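Probable E3 ubiquitin-protein ligase HERC1 (Homo sapiens, PDB 4QT6) probably acts as an E3 ubiquitin ligase through its HECT domain, and carries the SPRY domain described here, a fold commonly used for protein recognition. Local coordinates at residues P4-C9 / S60-H65; D74-R79 / L126-V131; G83-Y86 / T92-L95. One frame throughout, in Å; residues are numbered along the deposited sequence. Where two conformers were deposited one is given.

In the fold
All three contacts reach the six-stranded antiparallel sheet of a beta-sandwich whose other sheet has seven strands. Contact 1 joins the outer strand 2-8 to the loop after strand 55-60. Contact 2 spans the sandwich, from strand 75-79 to strand 125-128, an outermost strand of the second sheet, its centre about 17 Å from that of contact 1. Hydrogen bonds from Arg61 N to Asp74 O (2.8 Å) and His65 N to Asp74 OD2 tie the two together. Along the chain contact 1 closes first; contact 3 then falls within the span bridged by contact 2, with centres about 9 Å apart. Contacts 2 and 3 share one formamide and together pack the sheets at the 84-86 edge.

Contact 1: residues P4-C9 / S60-H65; sequences PEKAQC and SRWPVH
Trp62 lies across the aliphatic chain of Lys6, the pair that makes most of this contact. Walking from Ser60, the second segment leaves its strand with Ser60 OG bonded to Arg61 O (2.7 Å), on a lone pair in the carbonyl plane. At Trp62, CG stands anti to the backbone N (chi1 -177°), which carries the indole out over the lysine. Lys6 CD sits over the centre of one ring face, 3.5 Å from the centroid of the five-membered ring and 11° off its normal, a CH-pi contact; CG and CB continue along the same face, CG by CE2 and CZ2, CB by CZ3 and CH2. The lysine chain bends at chi3 and chi4, leaving NZ 5.7 Å from the same centroid, at most a weak cation-pi attraction. Its stronger partner is Asp3, by a salt bridge, with Ser31 O as a hydrogen-bond acceptor. With an alanine at Lys6 the indole face would probably lose the methylenes packed on it, and Asp3 its charged mate. After Trp62 a cis peptide leads into Pro63. At the edge of the six-stranded sheet, the pair packs on strands 26-30 and 137-142: Trp62 touches Tyr27, Leu29 and Tyr137, Lys6 also Tyr137.

Contact 2: residues D74-R79 / L126-V131; sequences DMWLYR and LAFEDV. With ARF (formamide), chain C; ARF (formamide), chain B.
Trp76 and Phe128 are the residues whose CA atoms come nearest, 7.9 Å apart, between two backbones that belong to different sheets. Segment 74-79 runs as strand from Met75 to Arg79, whereas 126-131 leaves its strand after Phe128; Ala127 and Phe128 both face Ile115 in a classic beta bulge. Across this gap the side chains do the joining. Trp76 presents the edge of its five-membered ring to the face of Phe128 in a T-shaped pair, centroids 4.9 Å apart and planes at 80°. The leading atom, Trp76 CD1, comes 3.5 Å from Phe128 CG, over the rim of the ring, and Trp76 CB adds a CH-pi contact to the same face. At its own edge, Phe128 CZ meets Leu77 O at 3.5 Å. In both aromatics CG is anti to the carbonyl carbon (chi1 -77° for Trp76, -59° for Phe128), and from the two sheets each ring is carried toward the other segment. Val131 CG1 lies over the rim of one indole face, 4.0 Å from Trp76 CZ2. Farther along the strand, Tyr78 OH accepts from one formamide, and Arg79 NH2 donates nearly straight to the O of another. The chemistry is mainly apolar and aromatic, and the N-H of the buried Trp76 is satisfied: NE1 donates in the ring plane to a water 2.8 Å away, which in turn donates to Glu129 O at 2.7 Å, so the indole N-H is bridged to the opposite backbone.

Contact 3: residues G83-Y86 / T92-L95; sequences GNLY and TLTL. With ARF (formamide), chain C.
Leu85 reaches across to Leu93 and Leu95 with both of its methyls. Its CG is anti to the carbonyl carbon (chi1 -65°) and the second torsion is extended; with this shape CD1 lies 3.8 Å from Leu93 CD2 and also meets Leu95 CG, while CD2 approaches Leu95 CD1 at 4.1 Å. Leu85 and Leu93 run side by side and point the same way, although Leu93 has a different first torsion, with CG anti to its backbone N (chi1 177°); Leu95 instead crosses Leu85 at a slant. Leu95 CB also touches a formamide, which is hydrogen-bonded to Tyr78 OH and Ser96 N. Asn84 and Thr94 lie alongside one another; Asn84 ND2 and Thr94 OG1 come within 3.3 Å, but the donor geometry is too poor for a hydrogen bond. The amide is held otherwise: OD1 pairs with Ser82 OG, and ND2 donates to a water at 3.0 Å. That water also accepts from Leu85 N and donates to Leu93 O (2.6 Å), linking the two backbones. Directly between them, Leu95 N donates to Gly83 O at 2.8 Å. Gly83 CA comes 3.3 Å from Leu95 O, where a side chain would clash; its backbone, with a positive phi, also calls for glycine. Overall the chain folds back beside the outer strand 84-86, joined across by the Leu95-Gly83 backbone bond and a bridging water, and this brings Leu85 and Leu95 onto Ala127 and Phe117 of the facing sheet, part of the apolar core of the SPRY beta-sandwich.

Contact 1: residues P4-C9 / S60-H65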
loop_
_atom_site.group_PDB
_atom_site.type_symbol
_atom_site.label_atom_id
_atom_site.label_comp_id
_atom_site.label_asym_id
_atom_site.label_seq_id
_atom_site.Cartn_x
_atom_site.Cartn_y
_atom_site.Cartn_z
ATOM N N PRO A 4 14.787 4.175 0.443
ATOM C CA PRO A 4 15.397 3.310 1.467
ATOM C C PRO A 4 15.450 3.906 2.872
ATOM O O PRO A 4 15.574 3.158 3.845
ATOM C CB PRO A 4 16.794 3.008 0.907
ATOM C CG PRO A 4 17.061 4.054 -0.096
ATOM C CD PRO A 4 15.749 4.597 -0.597
ATOM N N GLU A 5 15.322 5.216 2.992
ATOM C CA GLU A 5 15.259 5.839 4.309
ATOM C C GLU A 5 13.889 5.776 4.975
ATOM O O GLU A 5 13.775 6.046 6.172
ATOM C CB GLU A 5 15.758 7.256 4.235
ATOM C CG GLU A 5 17.280 7.241 4.210
ATOM C CD GLU A 5 17.889 8.618 4.166
ATOM O OE1 GLU A 5 18.395 9.072 5.206
ATOM O OE2 GLU A 5 17.865 9.236 3.075
ATOM N N LYS A 6 12.869 5.386 4.218
ATOM C CA LYS A 6 11.515 5.235 4.751
ATOM C C LYS A 6 11.067 3.753 4.668
ATOM O O LYS A 6 9.892 3.448 4.393
ATOM C CB LYS A 6 10.564 6.195 4.028
ATOM C CG LYS A 6 10.978 7.662 4.088
ATOM C CD LYS A 6 9.851 8.682 3.935
ATOM C CE LYS A 6 9.264 8.760 2.543
ATOM N NZ LYS A 6 10.101 9.484 1.538
ATOM N N ALA A 7 12.019 2.841 4.840
ATOM C CA ALA A 7 11.765 1.396 4.794
ATOM C C ALA A 7 12.261 0.762 6.088
ATOM O O ALA A 7 13.339 1.100 6.576
ATOM C CB ALA A 7 12.466 0.770 3.615
ATOM N N GLN A 8 11.465 -0.158 6.622
ATOM C CA GLN A 8 11.781 -0.889 7.847
ATOM C C GLN A 8 11.598 -2.378 7.560
ATOM O O GLN A 8 10.511 -2.811 7.157
ATOM C CB GLN A 8 10.846 -0.396 8.952
ATOM C CG GLN A 8 10.837 -1.213 10.222
ATOM C CD GLN A 8 12.061 -1.006 11.095
ATOM O OE1 GLN A 8 12.980 -0.237 10.781
ATOM N NE2 GLN A 8 12.073 -1.704 12.218
ATOM N N CYS A 9 12.649 -3.176 7.784
ATOM C CA CYS A 9 12.646 -4.628 7.504
ATOM C C CYS A 9 12.283 -4.972 6.064
ATOM O O CYS A 9 11.734 -6.055 5.768
ATOM C CB CYS A 9 11.756 -5.392 8.493
ATOM S SG CYS A 9 12.168 -5.001 10.210
ATOM N N SER A 60 0.598 6.229 3.517
ATOM C CA SER A 60 1.085 6.435 4.880
ATOM C C SER A 60 1.535 7.863 5.116
ATOM O O SER A 60 2.096 8.530 4.227
ATOM C CB SER A 60 2.268 5.521 5.166
ATOM O OG SER A 60 2.665 5.602 6.527
ATOM N N ARG A 61 1.349 8.289 6.364
ATOM C CA ARG A 61 2.060 9.429 6.914
ATOM C C ARG A 61 3.517 9.105 7.135
ATOM O O ARG A 61 3.902 7.928 7.235
ATOM C CB ARG A 61 1.470 9.785 8.280
ATOM C CG ARG A 61 0.071 10.316 8.214
ATOM C CD ARG A 61 -0.408 10.616 9.624
ATOM N NE ARG A 61 -1.585 11.478 9.583
ATOM C CZ ARG A 61 -2.844 11.089 9.741
ATOM N NH1 ARG A 61 -3.193 9.826 9.995
ATOM N NH2 ARG A 61 -3.781 12.012 9.682
ATOM N N TRP A 62 4.331 10.149 7.267
ATOM C CA TRP A 62 5.712 10.004 7.698
ATOM C C TRP A 62 5.994 11.067 8.761
ATOM O O TRP A 62 5.667 12.230 8.531
ATOM C CB TRP A 62 6.649 10.186 6.521
ATOM C CG TRP A 62 8.077 9.972 6.898
ATOM C CD1 TRP A 62 9.049 10.918 6.993
ATOM C CD2 TRP A 62 8.690 8.723 7.228
ATOM N NE1 TRP A 62 10.235 10.334 7.378
ATOM C CE2 TRP A 62 10.039 8.988 7.523
ATOM C CE3 TRP A 62 8.230 7.413 7.300
ATOM C CZ2 TRP A 62 10.928 7.988 7.887
ATOM C CZ3 TRP A 62 9.110 6.422 7.659
ATOM C CH2 TRP A 62 10.445 6.713 7.934
ATOM N N PRO A 63 6.592 10.710 9.909
ATOM C CA PRO A 63 7.064 9.377 10.280
ATOM C C PRO A 63 5.968 8.369 10.614
ATOM O O PRO A 63 4.820 8.735 10.820
ATOM C CB PRO A 63 7.899 9.656 11.547
ATOM C CG PRO A 63 7.269 10.862 12.129
ATOM C CD PRO A 63 6.906 11.712 10.945
ATOM N N VAL A 64 6.341 7.098 10.603
ATOM C CA VAL A 64 5.468 5.996 10.963
ATOM C C VAL A 64 5.714 5.669 12.437
ATOM O O VAL A 64 6.861 5.424 12.847
ATOM C CB VAL A 64 5.779 4.761 10.092
ATOM C CG1 VAL A 64 5.088 3.503 10.609
ATOM C CG2 VAL A 64 5.358 5.046 8.654
ATOM N N HIS A 65 4.648 5.687 13.230
ATOM C CA HIS A 65 4.719 5.237 14.631
ATOM C C HIS A 65 4.043 3.894 14.868
ATOM O O HIS A 65 4.433 3.158 15.777
ATOM C CB HIS A 65 4.087 6.291 15.533
ATOM C CG HIS A 65 4.809 7.599 15.507
ATOM N ND1 HIS A 65 4.240 8.754 15.022
ATOM C CD2 HIS A 65 6.070 7.927 15.869
ATOM C CE1 HIS A 65 5.113 9.742 15.097
ATOM N NE2 HIS A 65 6.230 9.265 15.611
#

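Contact 2: residues D74-R79 / L126-V131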
loop_
_atom_site.group_PDB
_atom_site.type_symbol
_atom_site.label_atom_id
_atom_site.label_comp_id
_atom_site.label_asym_id
_atom_site.label_seq_id
_atom_site.Cartn_x
_atom_site.Cartn_y
_atom_site.Cartn_z
ATOM N N ASP A 74 -1.719 5.707 11.081
ATOM C CA ASP A 74 -0.700 6.354 10.245
ATOM C C ASP A 74 -0.865 5.969 8.785
ATOM O O ASP A 74 -0.436 6.732 7.901
ATOM C CB ASP A 74 0.709 5.996 10.712
ATOM C CG ASP A 74 1.097 6.700 11.987
ATOM O OD1 ASP A 74 0.564 7.807 12.259
ATOM O OD2 ASP A 74 1.957 6.144 12.695
HETATM N N MSE A 75 -1.479 4.819 8.549
HETATM C CA MSE A 75 -1.634 4.240 7.208
HETATM C C MSE A 75 -3.082 3.973 6.888
HETATM O O MSE A 75 -3.935 3.806 7.777
HETATM C CB MSE A 75 -0.835 2.941 7.066
HETATM C CG MSE A 75 0.592 3.113 7.574
HETATM SE SE MSE A 75 1.591 1.433 7.246
HETATM C CE MSE A 75 3.363 2.256 7.185
ATOM N N TRP A 76 -3.367 3.930 5.610
ATOM C CA TRP A 76 -4.650 3.520 5.067
ATOM C C TRP A 76 -4.332 2.343 4.159
ATOM O O TRP A 76 -3.618 2.497 3.151
ATOM C CB TRP A 76 -5.275 4.647 4.238
ATOM C CG TRP A 76 -5.921 5.780 4.996
ATOM C CD1 TRP A 76 -7.268 5.969 5.163
ATOM C CD2 TRP A 76 -5.283 6.896 5.624
ATOM N NE1 TRP A 76 -7.496 7.097 5.881
ATOM C CE2 TRP A 76 -6.311 7.710 6.165
ATOM C CE3 TRP A 76 -3.954 7.278 5.823
ATOM C CZ2 TRP A 76 -6.036 8.875 6.867
ATOM C CZ3 TRP A 76 -3.691 8.450 6.516
ATOM C CH2 TRP A 76 -4.732 9.242 7.016
ATOM N N LEU A 77 -4.812 1.156 4.508
ATOM C CA LEU A 77 -4.281 -0.066 3.921
ATOM C C LEU A 77 -5.343 -0.970 3.344
ATOM O O LEU A 77 -6.478 -1.035 3.833
ATOM C CB LEU A 77 -3.475 -0.840 4.953
ATOM C CG LEU A 77 -2.239 -0.151 5.488
ATOM C CD1 LEU A 77 -1.659 -0.924 6.668
ATOM C CD2 LEU A 77 -1.196 0.028 4.389
ATOM N N TYR A 78 -4.933 -1.723 2.333
ATOM C CA TYR A 78 -5.770 -2.641 1.571
ATOM C C TYR A 78 -5.010 -3.973 1.522
ATOM O O TYR A 78 -3.867 -4.070 1.044
ATOM C CB TYR A 78 -6.056 -2.015 0.185
ATOM C CG TYR A 78 -6.774 -2.807 -0.873
ATOM C CD1 TYR A 78 -7.745 -3.742 -0.541
ATOM C CD2 TYR A 78 -6.563 -2.533 -2.232
ATOM C CE1 TYR A 78 -8.404 -4.456 -1.536
ATOM C CE2 TYR A 78 -7.230 -3.231 -3.226
ATOM C CZ TYR A 78 -8.166 -4.181 -2.869
ATOM O OH TYR A 78 -8.816 -4.878 -3.879
ATOM N N ARG A 79 -5.651 -5.001 2.074
ATOM C CA ARG A 79 -5.005 -6.290 2.357
ATOM C C ARG A 79 -5.208 -7.323 1.241
ATOM O O ARG A 79 -6.358 -7.630 0.853
ATOM C CB ARG A 79 -5.559 -6.808 3.690
ATOM C CG ARG A 79 -5.016 -8.131 4.177
ATOM C CD ARG A 79 -5.598 -8.432 5.551
ATOM N NE ARG A 79 -5.336 -9.794 5.999
ATOM C CZ ARG A 79 -6.084 -10.457 6.886
ATOM N NH1 ARG A 79 -7.168 -9.888 7.429
ATOM N NH2 ARG A 79 -5.748 -11.699 7.221
ATOM N N LEU A 126 -14.329 3.464 -4.302
ATOM C CA LEU A 126 -14.090 4.282 -3.108
ATOM C C LEU A 126 -13.838 3.372 -1.904
ATOM O O LEU A 126 -14.636 2.493 -1.604
ATOM C CB LEU A 126 -15.293 5.197 -2.819
ATOM C CG LEU A 126 -15.197 6.093 -1.586
ATOM C CD1 LEU A 126 -14.121 7.144 -1.732
ATOM C CD2 LEU A 126 -16.537 6.780 -1.327
ATOM N N ALA A 127 -12.717 3.585 -1.231
ATOM C CA ALA A 127 -12.315 2.759 -0.113
ATOM C C ALA A 127 -12.356 3.526 1.202
ATOM O O ALA A 127 -12.822 2.995 2.231
ATOM C CB ALA A 127 -10.908 2.252 -0.369
ATOM N N PHE A 128 -11.842 4.754 1.199
ATOM C CA PHE A 128 -11.764 5.565 2.403
ATOM C C PHE A 128 -12.216 6.991 2.124
ATOM O O PHE A 128 -11.933 7.543 1.061
ATOM C CB PHE A 128 -10.328 5.620 2.957
ATOM C CG PHE A 128 -9.730 4.272 3.311
ATOM C CD1 PHE A 128 -10.032 3.643 4.518
ATOM C CD2 PHE A 128 -8.790 3.670 2.481
ATOM C CE1 PHE A 128 -9.437 2.437 4.856
ATOM C CE2 PHE A 128 -8.202 2.462 2.814
ATOM C CZ PHE A 128 -8.523 1.847 4.006
ATOM N N GLU A 129 -12.923 7.577 3.092
ATOM C CA GLU A 129 -13.287 8.972 3.059
ATOM C C GLU A 129 -12.711 9.697 4.254
ATOM O O GLU A 129 -12.136 9.081 5.165
ATOM C CB GLU A 129 -14.813 9.105 3.043
ATOM C CG GLU A 129 -15.477 8.515 1.817
ATOM C CD GLU A 129 -16.993 8.597 1.893
ATOM O OE1 GLU A 129 -17.558 9.551 1.316
ATOM O OE2 GLU A 129 -17.601 7.710 2.519
ATOM N N ASP A 130 -12.840 11.018 4.236
ATOM C CA ASP A 130 -12.412 11.889 5.336
ATOM C C ASP A 130 -10.920 11.693 5.627
ATOM O O ASP A 130 -10.483 11.692 6.764
ATOM C CB ASP A 130 -13.241 11.642 6.621
ATOM C CG ASP A 130 -14.748 11.731 6.392
ATOM O OD1 ASP A 130 -15.255 12.826 6.066
ATOM O OD2 ASP A 130 -15.427 10.702 6.570
ATOM N N VAL A 131 -10.131 11.531 4.572
ATOM C CA VAL A 131 -8.700 11.351 4.742
ATOM C C VAL A 131 -8.101 12.636 5.302
ATOM O O VAL A 131 -8.248 13.685 4.716
ATOM C CB VAL A 131 -8.054 10.949 3.398
ATOM C CG1 VAL A 131 -6.532 10.940 3.486
ATOM C CG2 VAL A 131 -8.592 9.607 2.981
HETATM N N ARF C . -10.521 -3.212 -5.525
HETATM C C ARF C . -11.771 -3.458 -5.933
HETATM O O ARF C . -12.342 -4.472 -5.553
HETATM N N ARF B . -2.545 -14.838 4.964
HETATM C C ARF B . -3.406 -14.265 5.802
HETATM O O ARF B . -3.417 -13.053 5.956
HETATM O O HOH W 1 -10.105 7.923 6.606
#

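Contact 3: residues G83-Y86 / T92-L95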
loop_
_atom_site.group_PDB
_atom_site.type_symbol
_atom_site.label_atom_id
_atom_site.label_comp_id
_atom_site.label_asym_id
_atom_site.label_seq_id
_atom_site.Cartn_x
_atom_site.Cartn_y
_atom_site.Cartn_z
ATOM N N GLY A 83 -8.892 -8.789 0.869
ATOM C CA GLY A 83 -9.546 -7.592 0.368
ATOM C C GLY A 83 -10.015 -6.601 1.435
ATOM O O GLY A 83 -10.608 -5.576 1.086
ATOM N N ASN A 84 -9.718 -6.860 2.715
ATOM C CA ASN A 84 -10.110 -5.970 3.809
ATOM C C ASN A 84 -9.351 -4.657 3.740
ATOM O O ASN A 84 -8.274 -4.584 3.143
ATOM C CB ASN A 84 -9.875 -6.594 5.203
ATOM C CG ASN A 84 -10.857 -7.716 5.533
ATOM O OD1 ASN A 84 -10.462 -8.871 5.673
ATOM N ND2 ASN A 84 -12.132 -7.384 5.631
ATOM N N LEU A 85 -9.937 -3.645 4.369
ATOM C CA LEU A 85 -9.441 -2.270 4.434
ATOM C C LEU A 85 -9.224 -1.883 5.896
ATOM O O LEU A 85 -10.020 -2.269 6.779
ATOM C CB LEU A 85 -10.466 -1.316 3.812
ATOM C CG LEU A 85 -10.736 -1.457 2.322
ATOM C CD1 LEU A 85 -11.924 -0.611 1.901
ATOM C CD2 LEU A 85 -9.494 -1.078 1.513
ATOM N N TYR A 86 -8.134 -1.153 6.153
ATOM C CA TYR A 86 -7.672 -0.851 7.499
ATOM C C TYR A 86 -7.328 0.615 7.595
ATOM O O TYR A 86 -6.546 1.145 6.800
ATOM C CB TYR A 86 -6.438 -1.693 7.883
ATOM C CG TYR A 86 -6.776 -3.160 7.890
ATOM C CD1 TYR A 86 -6.723 -3.902 6.732
ATOM C CD2 TYR A 86 -7.244 -3.776 9.045
ATOM C CE1 TYR A 86 -7.091 -5.233 6.705
ATOM C CE2 TYR A 86 -7.623 -5.106 9.031
ATOM C CZ TYR A 86 -7.543 -5.833 7.869
ATOM O OH TYR A 86 -7.939 -7.153 7.840
ATOM N N THR A 92 -15.699 -1.974 7.580
ATOM C CA THR A 92 -16.755 -2.846 7.113
ATOM C C THR A 92 -16.579 -3.205 5.651
ATOM O O THR A 92 -16.693 -4.378 5.271
ATOM C CB THR A 92 -18.131 -2.190 7.311
ATOM O OG1 THR A 92 -18.293 -1.867 8.698
ATOM C CG2 THR A 92 -19.237 -3.140 6.877
ATOM N N LEU A 93 -16.303 -2.199 4.830
ATOM C CA LEU A 93 -16.175 -2.418 3.390
ATOM C C LEU A 93 -15.021 -3.366 3.083
ATOM O O LEU A 93 -13.898 -3.182 3.557
ATOM C CB LEU A 93 -15.961 -1.099 2.651
ATOM C CG LEU A 93 -15.726 -1.159 1.141
ATOM C CD1 LEU A 93 -16.913 -1.737 0.378
ATOM C CD2 LEU A 93 -15.388 0.228 0.622
ATOM N N THR A 94 -15.304 -4.378 2.280
ATOM C CA THR A 94 -14.287 -5.316 1.829
ATOM C C THR A 94 -14.234 -5.221 0.309
ATOM O O THR A 94 -15.271 -5.176 -0.360
ATOM C CB THR A 94 -14.637 -6.742 2.306
ATOM O OG1 THR A 94 -14.778 -6.734 3.732
ATOM C CG2 THR A 94 -13.564 -7.749 1.939
ATOM N N LEU A 95 -13.030 -5.143 -0.251
ATOM C CA LEU A 95 -12.871 -5.095 -1.691
ATOM C C LEU A 95 -12.341 -6.440 -2.171
ATOM O O LEU A 95 -12.328 -7.409 -1.406
ATOM C CB LEU A 95 -11.954 -3.923 -2.082
ATOM C CG LEU A 95 -12.398 -2.508 -1.695
ATOM C CD1 LEU A 95 -11.352 -1.472 -2.112
ATOM C CD2 LEU A 95 -13.759 -2.164 -2.294
HETATM N N ARF C . -10.521 -3.212 -5.525
HETATM C C ARF C . -11.771 -3.458 -5.933
HETATM O O ARF C . -12.342 -4.472 -5.553
HETATM O O HOH W 2 -12.527 -4.395 5.442
#